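Local coordinates for protein oxidoreductase, putative (Neosartorya fumigata, PDB 6SKX) that catalyses the NADPH-dependent reductive amination of carbonyl compounds to amines, as a fungal reductive aminase, at residues V4-L9 with L60-L65; T185-S190 with D243-Q248; G135-F140 with L156-G161. One frame throughout, in Å; residues are numbered along the deposited sequence.

Contact 1: V4-L9 with L60-L65; sequences VSIFGL and LIIICL
The strand segments Val-4–Phe-7 and Leu-60–Ile-63 run parallel, their axes approaching to 4.7 Å at 23° between chain directions, with Ser-5 paired to Ile-61, Ile-6 to Ile-62 and Phe-7 to Ile-63. Four backbone hydrogen bonds fix this register. Ser-5 N donates to Leu-60 O (3.0 Å, the most bent at 148°), and Ile-62 N returns a bond to Ser-5 O (2.9 Å). Phe-7 N then reaches Ile-62 O (2.9 Å), and Cys-64 N closes the series on Phe-7 O (2.8 Å). On one face Ile-62 is gripped from two directions: Val-4 CG2 slants across to Ile-62 CG1 at 3.6 Å, while Ile-6 lies alongside, its CD1 3.6 Å from Ile-62 CB. Ile-6 CG1 stands beside the backbone N (chi1 -52°), and the bend at the next bond swings CD1 across to the other strand. The opposite face carries Phe-7, whose CD1 meets Ile-61 CG2 at 4.1 Å as the two side chains run side by side; helix 68-75 and the ring of Trp-30 also pack on Phe-7. Ser-5 OG, on this face too, bonds to Gly-54 O. Beyond the strands, side-chain-less Gly-8 lets its CA approach both Cys-64 O and Leu-65 CD2. Paired amides and largely apolar side chains thus make a central, buried strand pair of the Rossmann-type domain. Its C-terminal ends deliver Leu-9, next to Gly-8 of the probable GxGxxG turn, and Leu-65 to the NADP(+) site, where both contact the cofactor when present; none is bound to this chain here.

Contact 2: T185-S190 with D243-Q248; sequences TALVRS and DASEAQ
Gln-248 reaches Leu-187 and Ser-190 through its NE2, which has three acceptors around it for two hydrogens. The bond from Gln-248 NE2 to Leu-187 O is long and bent (3.2 Å, 137°), with the oxygen 29° out of the Gln-248 amide plane. Gln-248 NE2 also donates to water 1 at 2.9 Å. The third approach, Gln-248 NE2 to Ser-190 OG, is modelled at an implausibly short 2.4 Å, so its geometry is doubtful, and three full bonds cannot coexist. Water 1 also donates to Ala-186 O (2.8 Å) and accepts from Ser-190 N (3.1 Å), thereby serving backbone groups near the helix end. Ala-186 O also receives Arg-189 N. Next to the polar group, Leu-187 CG lies opposite the backbone N (chi1 -155°), which sends CD1 to 3.6 Å from Ser-245 CA and against Gln-248 CB (4.0 Å). Ser-245 OG, though in contact with the Leu-187 methyls, has its polar partners in Ile-241 O and His-183 NE2. The contact joins the C-terminal ends of helices 162-188 and 231-248 in the helical C-terminal domain of the reductive aminase family; helix 194-221 packs on Thr-185 and Val-188, while the second subunit supplies Val-282 against Ala-186 and Leu-168 against Ala-244.

Contact 3: G135-F140 with L156-G161; sequences GSPDAF and LGEDAG
The Glu-158 carboxylate is the flat group of this contact, and the puckered Pro-137 ring is set over one of its faces, the two side chains crossing at a slant. Pro-137 CG stands almost directly above Glu-158 CD at 3.9 Å, and Pro-137 CD lies 4.2 Å from Glu-158 OE1. This is van der Waals contact, with no polar partner supplied by the proline. The glutamate gets there because its CG sits beside the backbone N (chi1 -67°) and the extended chain beyond CG carries the carboxylate to the proline. Elsewhere on the proline, Phe-155 touches the ring; the Phe-140 ring, one helical turn on, stacks with that same Phe-155.

The backbones hold the two segments together more firmly. Gly-135 N donates to Gly-157 O at 2.9 Å and 158°, in the carbonyl plane and on a lone pair. Two CA-H···O contacts run in opposite senses beside it: Gly-135 CA to Glu-158 O (3.2 Å) and Glu-158 CA to Gly-135 O (3.3 Å). The backbones also pack closely where Gly-135 CA lies 4.0 Å from Ala-160 CA. Glycine fits position 135 because of its backbone angles, with positive phi, at which a CB would jam against the preceding carbonyl O.

Each segment also carries a capping bond of its own. Ser-136, the N-cap of helix 137-147, accepts Ala-139 N on its OG at 3.1 Å. Asp-159 OD1 accepts Gly-161 N at 2.9 Å from 38° above the carboxylate plane, while OD2 makes a salt bridge to Arg-99. The contact joins the C-terminal ends of the two parallel strands, 130-135 and 152-155, of a beta-alpha-beta crossover through helix 137-147, at the margin of the Rossmann-type sheet, just where the chain turns into the long helix 162-188 toward the helical C-terminal domain.

Following the chain from the N terminus, contact 1 closes first, bringing Leu-60–Leu-65 back to Val-4–Leu-9 across a 50-residue excursion. Contact 3 closes a much shorter loop of 15 residues at the far margin of the same sheet, its centre about 18 Å from that of contact 1, nearest atoms of the two about 6 Å apart. Contact 2 comes last in sequence, bridging 52 mainly helical residues in the C-terminal domain; its centre lies about 46 Å from that of contact 1 and 48 Å from that of contact 3. The three are in series, none nested or crossed. Helix 162-188 connects contact 3, which it follows, with contact 2, where its C-terminal part lies.

Contact 1: V4-L9 with L60-L65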
ATOM      1  N   VAL A   4     -32.468  -1.079  20.303  1.00 43.61           N
ATOM      2  CA  VAL A   4     -31.731  -1.739  19.196  1.00 39.28           C
ATOM      3  C   VAL A   4     -31.579  -3.218  19.551  1.00 39.66           C
ATOM      4  O   VAL A   4     -31.602  -3.536  20.713  1.00 44.69           O
ATOM      5  CB  VAL A   4     -30.380  -1.049  18.961  1.00 46.17           C
ATOM      6  CG1 VAL A   4     -29.322  -1.481  19.949  1.00 47.14           C
ATOM      7  CG2 VAL A   4     -29.889  -1.244  17.551  1.00 58.42           C
ATOM      8  N   SER A   5     -31.486  -4.088  18.560  1.00 39.06           N
ATOM      9  CA  SER A   5     -31.266  -5.539  18.791  1.00 42.55           C
ATOM     10  C   SER A   5     -30.093  -5.991  17.921  1.00 38.04           C
ATOM     11  O   SER A   5     -30.151  -5.715  16.715  1.00 45.23           O
ATOM     12  CB  SER A   5     -32.522  -6.309  18.450  1.00 42.32           C
ATOM     13  OG  SER A   5     -32.386  -7.637  18.832  1.00 39.44           O
ATOM     14  N   ILE A   6     -29.049  -6.588  18.499  1.00 45.01           N
ATOM     15  CA  ILE A   6     -27.778  -6.935  17.783  1.00 44.81           C
ATOM     16  C   ILE A   6     -27.716  -8.458  17.646  1.00 49.50           C
ATOM     17  O   ILE A   6     -27.922  -9.159  18.659  1.00 44.69           O
ATOM     18  CB  ILE A   6     -26.542  -6.458  18.568  1.00 52.77           C
ATOM     19  CG1 ILE A   6     -26.598  -4.977  18.964  1.00 56.59           C
ATOM     20  CG2 ILE A   6     -25.257  -6.822  17.843  1.00 52.12           C
ATOM     21  CD1 ILE A   6     -26.537  -4.049  17.820  1.00 61.28           C
ATOM     22  N   PHE A   7     -27.340  -8.951  16.477  1.00 47.15           N
ATOM     23  CA  PHE A   7     -27.035 -10.388  16.257  1.00 45.90           C
ATOM     24  C   PHE A   7     -25.531 -10.543  16.035  1.00 46.53           C
ATOM     25  O   PHE A   7     -25.009 -10.077  14.950  1.00 47.15           O
ATOM     26  CB  PHE A   7     -27.855 -10.915  15.074  1.00 47.13           C
ATOM     27  CG  PHE A   7     -29.265 -11.338  15.432  1.00 47.87           C
ATOM     28  CD1 PHE A   7     -30.298 -10.420  15.464  1.00 48.84           C
ATOM     29  CD2 PHE A   7     -29.564 -12.662  15.723  1.00 56.81           C
ATOM     30  CE1 PHE A   7     -31.590 -10.809  15.799  1.00 55.41           C
ATOM     31  CE2 PHE A   7     -30.853 -13.046  16.074  1.00 56.12           C
ATOM     32  CZ  PHE A   7     -31.858 -12.110  16.136  1.00 53.90           C
ATOM     33  N   GLY A   8     -24.847 -11.145  17.013  1.00 43.96           N
ATOM     34  CA  GLY A   8     -23.399 -11.453  16.914  1.00 53.79           C
ATOM     35  C   GLY A   8     -22.550 -10.699  17.926  1.00 49.62           C
ATOM     36  O   GLY A   8     -22.529  -9.447  17.886  1.00 53.26           O
ATOM     37  N   LEU A   9     -21.854 -11.444  18.794  1.00 53.47           N
ATOM     38  CA  LEU A   9     -20.932 -10.896  19.824  1.00 50.97           C
ATOM     39  C   LEU A   9     -19.506 -11.448  19.638  1.00 53.66           C
ATOM     40  O   LEU A   9     -18.838 -11.586  20.637  1.00 45.33           O
ATOM     41  CB  LEU A   9     -21.507 -11.216  21.208  1.00 53.44           C
ATOM     42  CG  LEU A   9     -22.772 -10.424  21.581  1.00 51.41           C
ATOM     43  CD1 LEU A   9     -23.144 -10.640  23.032  1.00 47.45           C
ATOM     44  CD2 LEU A   9     -22.599  -8.937  21.325  1.00 51.00           C
ATOM     45  N   LEU A  60     -35.419  -2.141  15.162  1.00 51.02           N
ATOM     46  CA  LEU A  60     -34.088  -1.913  14.540  1.00 45.94           C
ATOM     47  C   LEU A  60     -33.167  -3.079  14.907  1.00 43.63           C
ATOM     48  O   LEU A  60     -32.781  -3.196  16.055  1.00 46.63           O
ATOM     49  CB  LEU A  60     -33.529  -0.569  15.001  1.00 48.16           C
ATOM     50  CG  LEU A  60     -32.195  -0.157  14.391  1.00 48.37           C
ATOM     51  CD1 LEU A  60     -32.259  -0.157  12.880  1.00 49.05           C
ATOM     52  CD2 LEU A  60     -31.776   1.204  14.903  1.00 46.31           C
ATOM     53  N   ILE A  61     -32.832  -3.884  13.913  1.00 41.00           N
ATOM     54  CA  ILE A  61     -32.037  -5.117  14.023  1.00 45.70           C
ATOM     55  C   ILE A  61     -30.712  -4.900  13.292  1.00 47.26           C
ATOM     56  O   ILE A  61     -30.768  -4.572  12.126  1.00 48.79           O
ATOM     57  CB  ILE A  61     -32.896  -6.255  13.452  1.00 53.14           C
ATOM     58  CG1 ILE A  61     -34.113  -6.503  14.357  1.00 48.69           C
ATOM     59  CG2 ILE A  61     -32.083  -7.522  13.259  1.00 49.15           C
ATOM     60  CD1 ILE A  61     -35.252  -6.984  13.563  1.00 62.87           C
ATOM     61  N   ILE A  62     -29.577  -4.995  14.009  1.00 46.79           N
ATOM     62  CA  ILE A  62     -28.197  -4.812  13.467  1.00 48.69           C
ATOM     63  C   ILE A  62     -27.528  -6.186  13.471  1.00 46.16           C
ATOM     64  O   ILE A  62     -27.431  -6.825  14.528  1.00 46.46           O
ATOM     65  CB  ILE A  62     -27.345  -3.821  14.279  1.00 58.81           C
ATOM     66  CG1 ILE A  62     -28.094  -2.550  14.702  1.00 59.59           C
ATOM     67  CG2 ILE A  62     -26.071  -3.497  13.521  1.00 55.58           C
ATOM     68  CD1 ILE A  62     -28.205  -1.528  13.647  1.00 66.77           C
ATOM     69  N   ILE A  63     -27.152  -6.665  12.305  1.00 45.44           N
ATOM     70  CA  ILE A  63     -26.576  -8.023  12.174  1.00 49.08           C
ATOM     71  C   ILE A  63     -25.087  -7.873  11.907  1.00 47.53           C
ATOM     72  O   ILE A  63     -24.724  -7.158  10.948  1.00 49.39           O
ATOM     73  CB  ILE A  63     -27.291  -8.792  11.047  1.00 52.45           C
ATOM     74  CG1 ILE A  63     -28.815  -8.712  11.194  1.00 53.85           C
ATOM     75  CG2 ILE A  63     -26.788 -10.224  10.988  1.00 48.15           C
ATOM     76  CD1 ILE A  63     -29.568  -9.385  10.074  1.00 57.86           C
ATOM     77  N   CYS A  64     -24.274  -8.594  12.673  1.00 52.98           N
ATOM     78  CA  CYS A  64     -22.798  -8.648  12.511  1.00 54.52           C
ATOM     79  C   CYS A  64     -22.333 -10.085  12.786  1.00 59.05           C
ATOM     80  O   CYS A  64     -21.929 -10.352  13.932  1.00 51.06           O
ATOM     81  CB  CYS A  64     -22.136  -7.646  13.452  1.00 55.10           C
ATOM     82  SG  CYS A  64     -20.374  -7.413  13.123  1.00 58.73           S
ATOM     83  N   LEU A  65     -22.447 -10.979  11.793  1.00 59.16           N
ATOM     84  CA  LEU A  65     -22.097 -12.426  11.934  1.00 62.97           C
ATOM     85  C   LEU A  65     -20.914 -12.756  10.999  1.00 57.15           C
ATOM     86  O   LEU A  65     -20.417 -11.823  10.311  1.00 51.18           O
ATOM     87  CB  LEU A  65     -23.346 -13.268  11.646  1.00 64.88           C
ATOM     88  CG  LEU A  65     -24.502 -13.133  12.640  1.00 61.42           C
ATOM     89  CD1 LEU A  65     -25.755 -13.828  12.128  1.00 62.67           C
ATOM     90  CD2 LEU A  65     -24.128 -13.699  13.996  1.00 59.61           C
TER

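Contact 2: T185-S190 with D243-Q248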
ATOM      1  N   THR A 185       9.728  -5.688   4.403  1.00 55.10           N
ATOM      2  CA  THR A 185      10.265  -6.087   5.733  1.00 54.97           C
ATOM      3  C   THR A 185      11.115  -7.363   5.605  1.00 54.03           C
ATOM      4  O   THR A 185      12.149  -7.459   6.273  1.00 57.66           O
ATOM      5  CB  THR A 185       9.156  -6.216   6.776  1.00 56.22           C
ATOM      6  OG1 THR A 185       8.480  -4.961   6.848  1.00 59.43           O
ATOM      7  CG2 THR A 185       9.705  -6.554   8.146  1.00 62.50           C
ATOM      8  N   ALA A 186      10.761  -8.278   4.717  1.00 58.44           N
ATOM      9  CA  ALA A 186      11.510  -9.538   4.537  1.00 61.04           C
ATOM     10  C   ALA A 186      12.858  -9.250   3.862  1.00 64.81           C
ATOM     11  O   ALA A 186      13.898  -9.766   4.331  1.00 63.81           O
ATOM     12  CB  ALA A 186      10.680 -10.499   3.730  1.00 60.26           C
ATOM     13  N   LEU A 187      12.838  -8.496   2.764  1.00 56.28           N
ATOM     14  CA  LEU A 187      14.039  -8.229   1.924  1.00 61.95           C
ATOM     15  C   LEU A 187      15.184  -7.638   2.769  1.00 57.88           C
ATOM     16  O   LEU A 187      16.368  -7.927   2.482  1.00 61.93           O
ATOM     17  CB  LEU A 187      13.634  -7.276   0.794  1.00 65.83           C
ATOM     18  CG  LEU A 187      14.494  -7.347  -0.455  1.00 66.41           C
ATOM     19  CD1 LEU A 187      14.800  -8.789  -0.802  1.00 69.49           C
ATOM     20  CD2 LEU A 187      13.813  -6.644  -1.611  1.00 77.54           C
ATOM     21  N   VAL A 188      14.847  -6.897   3.818  1.00 59.87           N
ATOM     22  CA  VAL A 188      15.780  -6.019   4.577  1.00 66.22           C
ATOM     23  C   VAL A 188      16.077  -6.625   5.960  1.00 73.94           C
ATOM     24  O   VAL A 188      16.974  -6.081   6.650  1.00 65.60           O
ATOM     25  CB  VAL A 188      15.141  -4.620   4.667  1.00 66.00           C
ATOM     26  CG1 VAL A 188      14.494  -4.351   6.026  1.00 63.01           C
ATOM     27  CG2 VAL A 188      16.114  -3.521   4.286  1.00 70.77           C
ATOM     28  N   ARG A 189      15.348  -7.682   6.354  1.00 71.40           N
ATOM     29  CA  ARG A 189      15.421  -8.368   7.680  1.00 79.75           C
ATOM     30  C   ARG A 189      16.877  -8.671   8.091  1.00 82.90           C
ATOM     31  O   ARG A 189      17.210  -8.424   9.257  1.00 80.43           O
ATOM     32  CB  ARG A 189      14.664  -9.699   7.618  1.00 83.35           C
ATOM     33  CG  ARG A 189      14.393 -10.340   8.972  1.00 85.06           C
ATOM     34  CD  ARG A 189      12.928 -10.255   9.336  1.00 87.94           C
ATOM     35  NE  ARG A 189      12.329 -11.550   9.657  1.00 85.23           N
ATOM     36  CZ  ARG A 189      11.935 -11.923  10.871  1.00 89.41           C
ATOM     37  NH1 ARG A 189      12.100 -11.108  11.904  1.00 86.62           N
ATOM     38  NH2 ARG A 189      11.366 -13.108  11.046  1.00 86.86           N
ATOM     39  N   SER A 190      17.698  -9.208   7.177  1.00 81.99           N
ATOM     40  CA  SER A 190      19.127  -9.579   7.394  1.00 82.79           C
ATOM     41  C   SER A 190      19.963  -8.391   7.908  1.00 89.82           C
ATOM     42  O   SER A 190      20.934  -8.653   8.635  1.00 91.02           O
ATOM     43  CB  SER A 190      19.725 -10.139   6.127  1.00 77.36           C
ATOM     44  OG  SER A 190      19.505  -9.237   5.051  1.00 88.23           O
ATOM     45  N   ASP A 243      15.660 -10.042  -8.645  1.00 67.60           N
ATOM     46  CA  ASP A 243      17.064 -10.551  -8.571  1.00 69.11           C
ATOM     47  C   ASP A 243      17.585 -10.388  -7.134  1.00 68.35           C
ATOM     48  O   ASP A 243      18.160 -11.346  -6.578  1.00 64.77           O
ATOM     49  CB  ASP A 243      17.979  -9.872  -9.600  1.00 70.09           C
ATOM     50  CG  ASP A 243      17.605 -10.130 -11.063  1.00 75.54           C
ATOM     51  OD1 ASP A 243      16.857 -11.080 -11.332  1.00 74.32           O
ATOM     52  OD2 ASP A 243      18.047  -9.350 -11.933  1.00 71.70           O
ATOM     53  N   ALA A 244      17.344  -9.232  -6.516  1.00 64.34           N
ATOM     54  CA  ALA A 244      17.766  -8.955  -5.128  1.00 61.74           C
ATOM     55  C   ALA A 244      17.015  -9.891  -4.179  1.00 66.14           C
ATOM     56  O   ALA A 244      17.640 -10.354  -3.203  1.00 67.03           O
ATOM     57  CB  ALA A 244      17.527  -7.499  -4.800  1.00 63.91           C
ATOM     58  N   SER A 245      15.719 -10.123  -4.435  1.00 62.93           N
ATOM     59  CA  SER A 245      14.843 -11.021  -3.634  1.00 68.05           C
ATOM     60  C   SER A 245      15.461 -12.432  -3.606  1.00 72.07           C
ATOM     61  O   SER A 245      15.744 -12.944  -2.487  1.00 63.99           O
ATOM     62  CB  SER A 245      13.411 -11.014  -4.150  1.00 72.13           C
ATOM     63  OG  SER A 245      12.781  -9.759  -3.891  1.00 71.21           O
ATOM     64  N   GLU A 246      15.735 -13.020  -4.777  1.00 69.18           N
ATOM     65  CA  GLU A 246      16.310 -14.390  -4.863  1.00 77.06           C
ATOM     66  C   GLU A 246      17.637 -14.402  -4.077  1.00 73.94           C
ATOM     67  O   GLU A 246      17.797 -15.273  -3.211  1.00 62.17           O
ATOM     68  CB  GLU A 246      16.371 -14.873  -6.319  1.00 82.12           C
ATOM     69  CG  GLU A 246      17.269 -14.058  -7.221  1.00 84.54           C
ATOM     70  N   ALA A 247      18.503 -13.398  -4.237  1.00 74.64           N
ATOM     71  CA  ALA A 247      19.831 -13.363  -3.570  1.00 71.41           C
ATOM     72  C   ALA A 247      19.682 -13.253  -2.038  1.00 72.22           C
ATOM     73  O   ALA A 247      20.599 -13.696  -1.334  1.00 77.05           O
ATOM     74  CB  ALA A 247      20.676 -12.245  -4.151  1.00 71.35           C
ATOM     75  N   GLN A 248      18.585 -12.700  -1.499  1.00 68.08           N
ATOM     76  CA  GLN A 248      18.382 -12.671  -0.020  1.00 69.12           C
ATOM     77  C   GLN A 248      17.661 -13.936   0.462  1.00 66.36           C
ATOM     78  O   GLN A 248      17.508 -14.054   1.682  1.00 73.06           O
ATOM     79  CB  GLN A 248      17.603 -11.433   0.434  1.00 71.49           C
ATOM     80  CG  GLN A 248      18.428 -10.152   0.448  1.00 72.56           C
ATOM     81  CD  GLN A 248      19.428 -10.109   1.578  1.00 72.63           C
ATOM     82  OE1 GLN A 248      20.618 -10.295   1.368  1.00 79.95           O
ATOM     83  NE2 GLN A 248      18.963  -9.852   2.790  1.00 66.05           N
TER
HETATM   84  O   HOH W   1      16.667 -10.369   4.516  1.00 55.88           O

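Contact 3: G135-F140 with L156-G161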
ATOM      1  N   GLY A 135     -29.009   0.476  -0.066  1.00 55.04           N
ATOM      2  CA  GLY A 135     -30.307  -0.242  -0.093  1.00 49.77           C
ATOM      3  C   GLY A 135     -31.433   0.712   0.256  1.00 56.01           C
ATOM      4  O   GLY A 135     -31.406   1.872  -0.250  1.00 49.96           O
ATOM      5  N   SER A 136     -32.347   0.318   1.153  1.00 51.40           N
ATOM      6  CA  SER A 136     -33.572   1.116   1.427  1.00 52.20           C
ATOM      7  C   SER A 136     -33.198   2.511   1.925  1.00 50.65           C
ATOM      8  O   SER A 136     -32.651   2.659   3.002  1.00 56.73           O
ATOM      9  CB  SER A 136     -34.498   0.443   2.389  1.00 58.38           C
ATOM     10  OG  SER A 136     -35.393   1.413   2.918  1.00 59.66           O
ATOM     11  N   PRO A 137     -33.515   3.584   1.176  1.00 52.17           N
ATOM     12  CA  PRO A 137     -33.215   4.943   1.617  1.00 49.27           C
ATOM     13  C   PRO A 137     -34.095   5.501   2.747  1.00 55.28           C
ATOM     14  O   PRO A 137     -33.574   6.238   3.577  1.00 54.77           O
ATOM     15  CB  PRO A 137     -33.374   5.831   0.358  1.00 51.21           C
ATOM     16  CG  PRO A 137     -34.147   4.987  -0.647  1.00 54.40           C
ATOM     17  CD  PRO A 137     -34.108   3.537  -0.175  1.00 55.79           C
ATOM     18  N   ASP A 138     -35.367   5.123   2.807  1.00 56.24           N
ATOM     19  CA  ASP A 138     -36.280   5.513   3.921  1.00 55.75           C
ATOM     20  C   ASP A 138     -35.716   4.901   5.210  1.00 52.30           C
ATOM     21  O   ASP A 138     -35.660   5.630   6.242  1.00 49.05           O
ATOM     22  CB  ASP A 138     -37.735   5.065   3.683  1.00 55.28           C
ATOM     23  CG  ASP A 138     -38.473   5.817   2.576  1.00 64.57           C
ATOM     24  OD1 ASP A 138     -37.889   6.771   2.022  1.00 61.86           O
ATOM     25  OD2 ASP A 138     -39.643   5.455   2.280  1.00 72.03           O
ATOM     26  N   ALA A 139     -35.316   3.621   5.149  1.00 44.92           N
ATOM     27  CA  ALA A 139     -34.736   2.852   6.284  1.00 50.79           C
ATOM     28  C   ALA A 139     -33.439   3.521   6.775  1.00 52.33           C
ATOM     29  O   ALA A 139     -33.341   3.856   7.967  1.00 49.93           O
ATOM     30  CB  ALA A 139     -34.476   1.426   5.879  1.00 47.53           C
ATOM     31  N   PHE A 140     -32.499   3.785   5.876  1.00 48.09           N
ATOM     32  CA  PHE A 140     -31.261   4.511   6.231  1.00 52.94           C
ATOM     33  C   PHE A 140     -31.639   5.854   6.870  1.00 53.92           C
ATOM     34  O   PHE A 140     -31.095   6.166   7.920  1.00 54.98           O
ATOM     35  CB  PHE A 140     -30.319   4.687   5.036  1.00 47.25           C
ATOM     36  CG  PHE A 140     -29.132   5.516   5.432  1.00 50.63           C
ATOM     37  CD1 PHE A 140     -28.128   4.966   6.216  1.00 50.56           C
ATOM     38  CD2 PHE A 140     -29.074   6.867   5.120  1.00 51.98           C
ATOM     39  CE1 PHE A 140     -27.052   5.737   6.636  1.00 51.03           C
ATOM     40  CE2 PHE A 140     -28.009   7.639   5.560  1.00 54.48           C
ATOM     41  CZ  PHE A 140     -27.005   7.073   6.318  1.00 51.47           C
ATOM     42  N   LEU A 156     -24.518   5.283  -0.189  1.00 49.59           N
ATOM     43  CA  LEU A 156     -24.237   5.494  -1.629  1.00 67.75           C
ATOM     44  C   LEU A 156     -25.231   4.756  -2.551  1.00 66.69           C
ATOM     45  O   LEU A 156     -24.819   4.240  -3.575  1.00 79.03           O
ATOM     46  CB  LEU A 156     -22.734   5.255  -1.856  1.00 73.52           C
ATOM     47  CG  LEU A 156     -22.160   3.846  -1.773  1.00 70.54           C
ATOM     48  CD1 LEU A 156     -20.944   3.819  -0.868  1.00 63.80           C
ATOM     49  CD2 LEU A 156     -23.175   2.820  -1.329  1.00 83.70           C
ATOM     50  N   GLY A 157     -26.534   4.829  -2.251  1.00 76.63           N
ATOM     51  CA  GLY A 157     -27.632   4.521  -3.198  1.00 65.52           C
ATOM     52  C   GLY A 157     -28.422   3.264  -2.854  1.00 64.37           C
ATOM     53  O   GLY A 157     -28.081   2.566  -1.865  1.00 52.96           O
ATOM     54  N   GLU A 158     -29.408   2.958  -3.705  1.00 65.53           N
ATOM     55  CA  GLU A 158     -30.578   2.078  -3.455  1.00 57.20           C
ATOM     56  C   GLU A 158     -30.251   0.604  -3.695  1.00 63.53           C
ATOM     57  O   GLU A 158     -31.011  -0.245  -3.197  1.00 71.47           O
ATOM     58  CB  GLU A 158     -31.717   2.487  -4.384  1.00 62.69           C
ATOM     59  CG  GLU A 158     -32.275   3.860  -4.075  1.00 71.32           C
ATOM     60  CD  GLU A 158     -33.745   4.010  -4.451  1.00 81.84           C
ATOM     61  OE1 GLU A 158     -34.522   3.018  -4.302  1.00 80.08           O
ATOM     62  OE2 GLU A 158     -34.118   5.125  -4.870  1.00 88.27           O
ATOM     63  N   ASP A 159     -29.218   0.303  -4.480  1.00 58.14           N
ATOM     64  CA  ASP A 159     -28.797  -1.095  -4.750  1.00 59.63           C
ATOM     65  C   ASP A 159     -28.165  -1.645  -3.464  1.00 64.08           C
ATOM     66  O   ASP A 159     -27.148  -1.073  -2.984  1.00 65.72           O
ATOM     67  CB  ASP A 159     -27.848  -1.163  -5.953  1.00 67.46           C
ATOM     68  CG  ASP A 159     -27.439  -2.560  -6.389  1.00 70.01           C
ATOM     69  OD1 ASP A 159     -27.496  -3.499  -5.562  1.00 71.58           O
ATOM     70  OD2 ASP A 159     -27.074  -2.706  -7.573  1.00 91.10           O
ATOM     71  N   ALA A 160     -28.713  -2.747  -2.957  1.00 53.64           N
ATOM     72  CA  ALA A 160     -28.323  -3.364  -1.673  1.00 59.58           C
ATOM     73  C   ALA A 160     -26.886  -3.904  -1.765  1.00 58.75           C
ATOM     74  O   ALA A 160     -26.372  -4.349  -0.740  1.00 68.63           O
ATOM     75  CB  ALA A 160     -29.329  -4.431  -1.285  1.00 49.91           C
ATOM     76  N   GLY A 161     -26.268  -3.911  -2.950  1.00 63.22           N
ATOM     77  CA  GLY A 161     -24.935  -4.522  -3.153  1.00 53.76           C
ATOM     78  C   GLY A 161     -23.829  -3.488  -3.355  1.00 49.90           C
ATOM     79  O   GLY A 161     -22.646  -3.881  -3.324  1.00 58.20           O
TER